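Local coordinates for glucose-permease IIA component (Mycoplasma capricolum, PDB 2GPR), which carries phosphoryl groups from phospho-HPr to the EIIB domain, so that glucose is phosphorylated as it is transported into the cell, at residues Asn5-Val10 with Val150-Lys154; Phe59-His63 with Thr83-Gly88; Asp36-Pro42 with Ile122-Phe128. One frame throughout, in Å; residues are numbered along the deposited sequence.

Contact 1 of 3, residues Asn5-Val10 with Val150-Lys154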
loop_
_atom_site.group_PDB
_atom_site.type_symbol
_atom_site.label_atom_id
_atom_site.label_comp_id
_atom_site.label_asym_id
_atom_site.label_seq_id
_atom_site.Cartn_x
_atom_site.Cartn_y
_atom_site.Cartn_z
ATOM N N ASN A 5 -8.430 -18.384 -15.735
ATOM C CA ASN A 5 -8.496 -17.443 -14.666
ATOM C C ASN A 5 -7.227 -16.629 -14.605
ATOM O O ASN A 5 -6.111 -17.138 -14.796
ATOM C CB ASN A 5 -8.722 -18.269 -13.348
ATOM C CG ASN A 5 -8.701 -17.566 -11.974
ATOM O OD1 ASN A 5 -7.696 -16.950 -11.576
ATOM N ND2 ASN A 5 -9.716 -17.858 -11.156
ATOM N N LYS A 6 -7.392 -15.361 -14.309
ATOM C CA LYS A 6 -6.248 -14.516 -14.097
ATOM C C LYS A 6 -6.359 -13.885 -12.721
ATOM O O LYS A 6 -7.437 -13.472 -12.290
ATOM C CB LYS A 6 -5.926 -13.535 -15.231
ATOM C CG LYS A 6 -7.068 -12.592 -15.597
ATOM C CD LYS A 6 -6.632 -11.139 -15.852
ATOM C CE LYS A 6 -6.468 -10.278 -14.577
ATOM N NZ LYS A 6 -7.738 -9.961 -13.876
ATOM N N ASN A 7 -5.257 -13.927 -11.999
ATOM C CA ASN A 7 -5.167 -13.388 -10.651
ATOM C C ASN A 7 -4.345 -12.110 -10.594
ATOM O O ASN A 7 -3.782 -11.640 -11.601
ATOM C CB ASN A 7 -4.684 -14.406 -9.597
ATOM C CG ASN A 7 -3.231 -14.893 -9.757
ATOM O OD1 ASN A 7 -2.861 -15.551 -10.731
ATOM N ND2 ASN A 7 -2.417 -14.684 -8.725
ATOM N N LEU A 8 -4.368 -11.479 -9.418
ATOM C CA LEU A 8 -3.585 -10.301 -9.223
ATOM C C LEU A 8 -2.582 -10.529 -8.121
ATOM O O LEU A 8 -2.905 -10.876 -7.015
ATOM C CB LEU A 8 -4.382 -9.009 -9.001
ATOM C CG LEU A 8 -3.426 -7.819 -8.750
ATOM C CD1 LEU A 8 -3.424 -6.850 -9.903
ATOM C CD2 LEU A 8 -3.711 -7.136 -7.428
ATOM N N LYS A 9 -1.354 -10.382 -8.437
ATOM C CA LYS A 9 -0.328 -10.576 -7.443
ATOM C C LYS A 9 0.038 -9.261 -6.789
ATOM O O LYS A 9 0.317 -8.274 -7.474
ATOM C CB LYS A 9 0.892 -11.157 -8.102
ATOM C CG LYS A 9 0.902 -12.664 -8.036
ATOM C CD LYS A 9 2.033 -13.266 -8.908
ATOM C CE LYS A 9 3.184 -12.259 -9.056
ATOM N NZ LYS A 9 4.300 -12.738 -9.909
ATOM N N VAL A 10 0.040 -9.210 -5.453
ATOM C CA VAL A 10 0.413 -7.969 -4.828
ATOM C C VAL A 10 1.760 -8.072 -4.171
ATOM O O VAL A 10 1.971 -9.029 -3.506
ATOM C CB VAL A 10 -0.718 -7.165 -4.120
ATOM C CG1 VAL A 10 -2.127 -7.542 -4.572
ATOM C CG2 VAL A 10 -0.617 -7.010 -2.616
ATOM N N VAL A 150 2.871 -11.207 -1.623
ATOM C CA VAL A 150 2.252 -11.031 -0.319
ATOM C C VAL A 150 0.721 -11.295 -0.345
ATOM O O VAL A 150 0.073 -11.414 0.681
ATOM C CB VAL A 150 2.641 -9.593 0.138
ATOM C CG1 VAL A 150 1.552 -8.819 0.865
ATOM C CG2 VAL A 150 3.916 -9.623 0.964
ATOM N N ALA A 151 0.136 -11.389 -1.526
ATOM C CA ALA A 151 -1.282 -11.648 -1.654
ATOM C C ALA A 151 -1.692 -11.819 -3.063
ATOM O O ALA A 151 -1.091 -11.345 -4.008
ATOM C CB ALA A 151 -2.150 -10.589 -1.029
ATOM N N ILE A 152 -2.744 -12.552 -3.172
ATOM C CA ILE A 152 -3.373 -12.905 -4.425
ATOM C C ILE A 152 -4.786 -12.474 -4.316
ATOM O O ILE A 152 -5.420 -12.771 -3.293
ATOM C CB ILE A 152 -3.374 -14.442 -4.614
ATOM C CG1 ILE A 152 -1.963 -14.980 -4.642
ATOM C CG2 ILE A 152 -4.104 -14.854 -5.878
ATOM C CD1 ILE A 152 -1.201 -14.536 -5.867
ATOM N N LEU A 153 -5.202 -11.682 -5.313
ATOM C CA LEU A 153 -6.579 -11.196 -5.520
ATOM C C LEU A 153 -6.963 -11.959 -6.762
ATOM O O LEU A 153 -6.455 -11.691 -7.842
ATOM C CB LEU A 153 -6.708 -9.629 -5.634
ATOM C CG LEU A 153 -8.172 -9.120 -5.614
ATOM C CD1 LEU A 153 -8.710 -8.915 -4.191
ATOM C CD2 LEU A 153 -8.287 -7.818 -6.403
ATOM N N LYS A 154 -7.614 -13.087 -6.541
ATOM C CA LYS A 154 -7.878 -14.036 -7.598
ATOM C C LYS A 154 -9.198 -13.834 -8.297
ATOM O O LYS A 154 -10.238 -13.778 -7.610
ATOM C CB LYS A 154 -7.636 -15.482 -7.125
ATOM C CG LYS A 154 -7.513 -16.502 -8.255
ATOM C CD LYS A 154 -6.959 -17.877 -7.832
ATOM C CE LYS A 154 -5.949 -18.526 -8.828
ATOM N NZ LYS A 154 -6.539 -19.296 -9.968
ATOM O OXT LYS A 154 -9.149 -13.744 -9.551
#
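A two-stranded antiparallel ribbon joins Leu8-Val10, near the start of the chain, to Val150-Leu153, at its very end, with a classic beta bulge where Val150 and Ala151 both face Val10. Leu8 and Leu153 form a hydrogen-bonded pair: Leu8 N donates a hydrogen bond to Leu153 O at 2.6 Å, and Leu153 N returns a nearly straight bond (169°) to Leu8 O at 3.0 Å. At the bulge the two bonds of Val10 are shared out between two residues, its N reaching Ala151 O and its O receiving Val150 N.

The two faces differ. On one, Leu8, Val10, Ala151 and Leu153 turn toward the body of the protein, where Val10 and Ala151 meet Phe38 of strand 36-42 and Leu153 meets Phe128 of strand 124-130. On the other, Ile152 lies alongside Lys9 with both side chains pointing the same way, its CD1 3.6 Å from Lys9 CG. The same methyl also lies near the amide of Asn7, whose side chain crosses that of Ile152 at a slant. The outer edge of the C-terminal strand is bonded in turn through its backbone, Val150 to Lys140 and Ile152 to Ile138.

Beyond the last paired residues, the C-terminal Lys154 lies alongside Asn5-Asn7, its CG 3.8 Å from Asn7 CB. Its chain leaves with CG anti to N (chi1 -164°), then bends at its last two torsions and crosses Asn5 at about a right angle, where Lys154 NZ makes a weak hydrogen bond to Asn5 OD1 at 3.1 Å.

Contact 2 of 3, residues Phe59-His63 with Thr83-Gly88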
loop_
_atom_site.group_PDB
_atom_site.type_symbol
_atom_site.label_atom_id
_atom_site.label_comp_id
_atom_site.label_asym_id
_atom_site.label_seq_id
_atom_site.Cartn_x
_atom_site.Cartn_y
_atom_site.Cartn_z
ATOM N N PHE A 59 -1.240 12.777 -3.845
ATOM C CA PHE A 59 -1.543 13.998 -3.133
ATOM C C PHE A 59 -0.290 14.827 -2.847
ATOM O O PHE A 59 0.827 14.336 -2.715
ATOM C CB PHE A 59 -2.164 13.716 -1.770
ATOM C CG PHE A 59 -3.365 12.812 -1.724
ATOM C CD1 PHE A 59 -4.650 13.356 -1.795
ATOM C CD2 PHE A 59 -3.240 11.447 -1.443
ATOM C CE1 PHE A 59 -5.780 12.555 -1.635
ATOM C CE2 PHE A 59 -4.367 10.638 -1.286
ATOM C CZ PHE A 59 -5.638 11.194 -1.372
ATOM N N PRO A 60 -0.500 16.098 -2.673
ATOM C CA PRO A 60 0.579 17.036 -2.373
ATOM C C PRO A 60 1.290 16.662 -1.089
ATOM O O PRO A 60 2.403 17.088 -0.781
ATOM C CB PRO A 60 -0.115 18.385 -2.136
ATOM C CG PRO A 60 -1.622 18.159 -2.236
ATOM C CD PRO A 60 -1.839 16.723 -2.682
ATOM N N THR A 61 0.559 15.952 -0.296
ATOM C CA THR A 61 1.049 15.550 0.982
ATOM C C THR A 61 1.915 14.277 0.905
ATOM O O THR A 61 2.641 13.937 1.829
ATOM C CB THR A 61 -0.120 15.480 1.953
ATOM O OG1 THR A 61 -1.141 14.718 1.335
ATOM C CG2 THR A 61 -0.567 16.917 2.283
ATOM N N LYS A 62 1.822 13.585 -0.223
ATOM C CA LYS A 62 2.632 12.411 -0.558
ATOM C C LYS A 62 2.572 11.228 0.403
ATOM O O LYS A 62 3.502 10.428 0.462
ATOM C CB LYS A 62 4.072 12.898 -0.708
ATOM C CG LYS A 62 4.168 14.038 -1.716
ATOM C CD LYS A 62 5.467 14.831 -1.669
ATOM C CE LYS A 62 5.435 16.034 -0.700
ATOM N NZ LYS A 62 6.686 16.175 0.115
ATOM N N HIS A 63 1.499 11.123 1.155
ATOM C CA HIS A 63 1.396 10.108 2.198
ATOM C C HIS A 63 0.562 8.897 1.790
ATOM O O HIS A 63 0.476 7.925 2.556
ATOM C CB HIS A 63 0.773 10.730 3.469
ATOM C CG HIS A 63 -0.645 11.138 3.172
ATOM N ND1 HIS A 63 -0.944 12.090 2.192
ATOM C CD2 HIS A 63 -1.831 10.673 3.659
ATOM C CE1 HIS A 63 -2.281 12.202 2.126
ATOM N NE2 HIS A 63 -2.846 11.380 3.009
ATOM N N THR A 83 -0.682 10.826 8.689
ATOM C CA THR A 83 0.306 11.459 7.821
ATOM C C THR A 83 -0.170 12.669 6.963
ATOM O O THR A 83 0.669 13.490 6.566
ATOM C CB THR A 83 0.901 10.363 6.949
ATOM O OG1 THR A 83 -0.154 9.500 6.524
ATOM C CG2 THR A 83 1.872 9.570 7.800
ATOM N N VAL A 84 -1.508 12.786 6.652
ATOM C CA VAL A 84 -2.026 13.941 5.907
ATOM C C VAL A 84 -1.712 15.238 6.680
ATOM O O VAL A 84 -1.454 16.292 6.133
ATOM C CB VAL A 84 -3.521 13.837 5.617
ATOM C CG1 VAL A 84 -4.304 14.160 6.874
ATOM C CG2 VAL A 84 -3.914 14.835 4.525
ATOM N N SER A 85 -1.721 15.110 7.981
ATOM C CA SER A 85 -1.425 16.151 8.919
ATOM C C SER A 85 -0.061 16.781 8.724
ATOM O O SER A 85 0.158 17.902 9.156
ATOM C CB SER A 85 -1.299 15.496 10.240
ATOM O OG SER A 85 -0.149 14.655 10.187
ATOM N N LEU A 86 0.884 16.016 8.199
ATOM C CA LEU A 86 2.273 16.457 8.057
ATOM C C LEU A 86 2.491 17.419 6.919
ATOM O O LEU A 86 3.579 17.978 6.743
ATOM C CB LEU A 86 3.276 15.268 7.990
ATOM C CG LEU A 86 3.106 14.343 9.129
ATOM C CD1 LEU A 86 4.456 13.798 9.479
ATOM C CD2 LEU A 86 2.605 15.147 10.289
ATOM N N ASP A 87 1.440 17.575 6.129
ATOM C CA ASP A 87 1.467 18.418 4.942
ATOM C C ASP A 87 2.662 18.046 3.982
ATOM O O ASP A 87 3.304 18.855 3.320
ATOM C CB ASP A 87 1.627 19.892 5.334
ATOM C CG ASP A 87 0.228 20.505 5.366
ATOM O OD1 ASP A 87 -0.534 20.405 4.322
ATOM O OD2 ASP A 87 -0.215 21.062 6.434
ATOM N N GLY A 88 2.972 16.760 3.919
ATOM C CA GLY A 88 4.034 16.298 3.040
ATOM C C GLY A 88 5.469 16.400 3.579
ATOM O O GLY A 88 6.421 16.422 2.794
#
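The imidazole of His63 is packed over one face by Val84, whose CA stands 3.9 Å above the middle of the ring, and is met near its plane by the hydroxyl of Thr83. The Val84 CB-H makes a CH-pi contact with the same face, CB lying 4.1 Å from the centroid and 28° off the ring normal. At the edge, Thr83 OG1 is 3.5 Å from His63 CD2; this hydroxyl is itself hydrogen-bonded to Ile79 O, which fixes its position beside the ring. With chi1 at 65°, CG of His63 sits between the backbone N and the carbonyl carbon, and the ring is thereby laid alongside the Val84 side chain. By similarity, His63 is a zinc ligand in the complex with glycerol kinase and is important for phospho-donor activity, so the contact probably helps to hold this histidine in place at the active-site surface.

Away from the ring, the type I turn Phe59-Lys62 meets the chain just after the 3-10 segment 83-86. Gly88 fits closely against it, its CA only 3.0 Å from Thr61 O in a CA-H...O contact, and Thr61 CG2 rests 3.7 Å from Asp87 CA. Lys62 curls round by bends at its last two torsions, and its NZ meets Gly88 O at 2.7 Å, in the carbonyl plane on a lone pair. A second bond from the ammonium runs to Phe91 O, so one lysine ties the turn to two carbonyls.

Phe91 of strand 91-93 also touches the side chains of His63 and Thr83, while Val115 of helix 112-118 packs against Thr83 and Leu86, setting the 3-10 segment between turn, strand and helix.

Contact 3 of 3, residues Asp36-Pro42 with Ile122-Phe128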
loop_
_atom_site.group_PDB
_atom_site.type_symbol
_atom_site.label_atom_id
_atom_site.label_comp_id
_atom_site.label_asym_id
_atom_site.label_seq_id
_atom_site.Cartn_x
_atom_site.Cartn_y
_atom_site.Cartn_z
ATOM N N ASP A 36 -10.838 -3.899 2.258
ATOM C CA ASP A 36 -10.052 -4.965 2.897
ATOM C C ASP A 36 -8.633 -4.930 2.435
ATOM O O ASP A 36 -8.284 -4.075 1.644
ATOM C CB ASP A 36 -10.639 -6.362 2.597
ATOM C CG ASP A 36 -10.478 -7.350 3.729
ATOM O OD1 ASP A 36 -9.315 -7.239 4.357
ATOM O OD2 ASP A 36 -11.358 -8.141 4.056
ATOM N N GLY A 37 -7.819 -5.846 2.958
ATOM C CA GLY A 37 -6.383 -5.952 2.609
ATOM C C GLY A 37 -5.560 -6.216 3.841
ATOM O O GLY A 37 -5.990 -6.889 4.744
ATOM N N PHE A 38 -4.415 -5.618 3.930
ATOM C CA PHE A 38 -3.568 -5.813 5.095
ATOM C C PHE A 38 -2.667 -4.581 5.383
ATOM O O PHE A 38 -2.946 -3.482 4.956
ATOM C CB PHE A 38 -2.738 -7.033 4.922
ATOM C CG PHE A 38 -2.087 -6.952 3.578
ATOM C CD1 PHE A 38 -2.777 -7.330 2.431
ATOM C CD2 PHE A 38 -0.804 -6.438 3.435
ATOM C CE1 PHE A 38 -2.215 -7.232 1.165
ATOM C CE2 PHE A 38 -0.212 -6.338 2.171
ATOM C CZ PHE A 38 -0.922 -6.725 1.036
ATOM N N ALA A 39 -1.602 -4.748 6.139
ATOM C CA ALA A 39 -0.738 -3.633 6.464
ATOM C C ALA A 39 0.730 -4.052 6.555
ATOM O O ALA A 39 1.127 -5.190 6.368
ATOM C CB ALA A 39 -1.197 -2.906 7.733
ATOM N N ILE A 40 1.531 -3.104 6.807
ATOM C CA ILE A 40 2.888 -3.360 6.843
ATOM C C ILE A 40 3.569 -2.485 7.843
ATOM O O ILE A 40 3.251 -1.303 7.997
ATOM C CB ILE A 40 3.550 -3.375 5.427
ATOM C CG1 ILE A 40 4.891 -4.158 5.436
ATOM C CG2 ILE A 40 3.764 -1.982 4.810
ATOM C CD1 ILE A 40 5.475 -4.413 4.033
ATOM N N ASN A 41 4.454 -3.162 8.600
ATOM C CA ASN A 41 5.377 -2.567 9.532
ATOM C C ASN A 41 6.658 -2.301 8.747
ATOM O O ASN A 41 7.505 -3.227 8.555
ATOM C CB ASN A 41 5.658 -3.462 10.718
ATOM C CG ASN A 41 5.427 -2.671 11.933
ATOM O OD1 ASN A 41 5.858 -1.511 11.998
ATOM N ND2 ASN A 41 4.517 -3.170 12.763
ATOM N N PRO A 42 6.747 -1.059 8.224
ATOM C CA PRO A 42 7.869 -0.660 7.431
ATOM C C PRO A 42 9.189 -0.754 8.196
ATOM O O PRO A 42 9.383 -0.137 9.233
ATOM C CB PRO A 42 7.637 0.796 6.993
ATOM C CG PRO A 42 6.454 1.304 7.790
ATOM C CD PRO A 42 5.894 0.111 8.552
ATOM N N ILE A 122 3.312 4.292 12.051
ATOM C CA ILE A 122 3.874 4.176 10.701
ATOM C C ILE A 122 3.446 2.872 10.013
ATOM O O ILE A 122 3.811 2.596 8.875
ATOM C CB ILE A 122 5.359 4.444 10.525
ATOM C CG1 ILE A 122 6.199 3.459 11.318
ATOM C CG2 ILE A 122 5.744 5.874 10.827
ATOM C CD1 ILE A 122 7.358 2.922 10.491
ATOM N N LYS A 123 2.701 2.062 10.727
ATOM C CA LYS A 123 2.180 0.868 10.149
ATOM C C LYS A 123 1.350 1.327 8.965
ATOM O O LYS A 123 0.531 2.208 9.141
ATOM C CB LYS A 123 1.318 0.184 11.172
ATOM C CG LYS A 123 2.107 -0.656 12.170
ATOM C CD LYS A 123 1.130 -1.359 13.109
ATOM C CE LYS A 123 1.609 -1.451 14.540
ATOM N NZ LYS A 123 0.536 -1.863 15.469
ATOM N N SER A 124 1.686 0.846 7.761
ATOM C CA SER A 124 1.088 1.294 6.514
ATOM C C SER A 124 0.077 0.357 5.896
ATOM O O SER A 124 0.423 -0.732 5.499
ATOM C CB SER A 124 2.171 1.630 5.516
ATOM O OG SER A 124 3.029 2.653 6.047
ATOM N N PRO A 125 -1.157 0.842 5.713
ATOM C CA PRO A 125 -2.185 0.001 5.166
ATOM C C PRO A 125 -2.222 -0.138 3.650
ATOM O O PRO A 125 -1.980 0.806 2.884
ATOM C CB PRO A 125 -3.497 0.501 5.733
ATOM C CG PRO A 125 -3.168 1.544 6.788
ATOM C CD PRO A 125 -1.692 1.834 6.682
ATOM N N ILE A 126 -2.562 -1.355 3.221
ATOM C CA ILE A 126 -2.722 -1.730 1.816
ATOM C C ILE A 126 -4.165 -2.183 1.612
ATOM O O ILE A 126 -4.539 -3.317 1.965
ATOM C CB ILE A 126 -1.795 -2.908 1.413
ATOM C CG1 ILE A 126 -0.364 -2.732 1.898
ATOM C CG2 ILE A 126 -1.808 -3.109 -0.099
ATOM C CD1 ILE A 126 0.249 -1.418 1.442
ATOM N N ILE A 127 -5.013 -1.332 1.087
ATOM C CA ILE A 127 -6.375 -1.788 0.957
ATOM C C ILE A 127 -6.861 -1.746 -0.427
ATOM O O ILE A 127 -6.493 -0.901 -1.198
ATOM C CB ILE A 127 -7.328 -0.978 1.819
ATOM C CG1 ILE A 127 -6.980 0.490 1.732
ATOM C CG2 ILE A 127 -7.324 -1.400 3.293
ATOM C CD1 ILE A 127 -8.246 1.332 1.882
ATOM N N PHE A 128 -7.710 -2.669 -0.735
ATOM C CA PHE A 128 -8.334 -2.667 -2.019
ATOM C C PHE A 128 -9.605 -1.861 -1.871
ATOM O O PHE A 128 -10.586 -2.275 -1.147
ATOM C CB PHE A 128 -8.642 -4.067 -2.558
ATOM C CG PHE A 128 -7.445 -4.958 -2.539
ATOM C CD1 PHE A 128 -6.971 -5.457 -1.328
ATOM C CD2 PHE A 128 -6.767 -5.271 -3.716
ATOM C CE1 PHE A 128 -5.811 -6.228 -1.292
ATOM C CE2 PHE A 128 -5.656 -6.113 -3.700
ATOM C CZ PHE A 128 -5.156 -6.560 -2.478
#
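Phe38 and Ile126 pair through both their backbone bonds at the middle of two antiparallel strands, neighbours in the large sheet of the EIIA domain. Ile126 N points almost straight (172°) at Phe38 O, 2.8 Å away, and Phe38 N bonds to Ile126 O at 3.0 Å. The ladder runs on in both directions. Phe128 N is satisfied by Asp36 O, and Ser124 N by Ile40 O at 2.7 Å, whereas the return bond from Ile40 N to Ser124 O is bent and weak. Some carbonyls take a second, CH donor: Ile126 O also meets Gly37 CA at 3.3 Å.

Groups facing outward from this pair are engaged by the flanking strands. Ala39 and Asn41 bond through their backbones to Ile19 and Thr17, and Ile127 to Leu76; Pro125, lacking an N-H, offers its carbonyl to His78. Ser124 OG is gripped twice, donating to Ile122 O at 2.9 Å from above the carbonyl plane and accepting from Gly80 N. Lys123 sends NZ to Glu23 O while its CG lies 3.5 Å from Asn41 ND2.

Around these polar lines the packing is apolar. Ile126 CB stands over one face of the Phe38 ring, offset toward its rim, and Ile126 CG1 comes 3.6 Å from Phe38 CE2. The Phe128 ring takes Asp36 O and Gly37 CA at its edge, and the Ile122 CD1 methyl packs on Pro42 CG.

With backbone groups paired on both sides and Ser124 OG held by two bonds, strand 124-128 probably helps to place His78, to which Pro125 is bonded through the backbone and which by similarity carries the phosphoryl group.

How the contacts relate
Contacts 1 and 3 share a hydrophobic seam, although their centres are about 16 Å apart: Val10 CG2 lies 3.7 Å from Phe38 CZ and Leu153 CD2 4.0 Å from Phe128 CD2, so the terminal ribbon packs on the face of the large sheet that carries Phe38 and Phe128. Contact 2 stands on the far side of the chain's centre, about 29 Å from contact 1 between centres, and holds His63, a residue of the active-site surface by similarity. Contact 3 lies between, its centre about 17 Å and its nearest atoms about 6 Å from contact 2. His78, the phosphohistidine by similarity, lies beside both contact 2 and contact 3: its side chain is about 4 Å from those of Thr83 and Pro125.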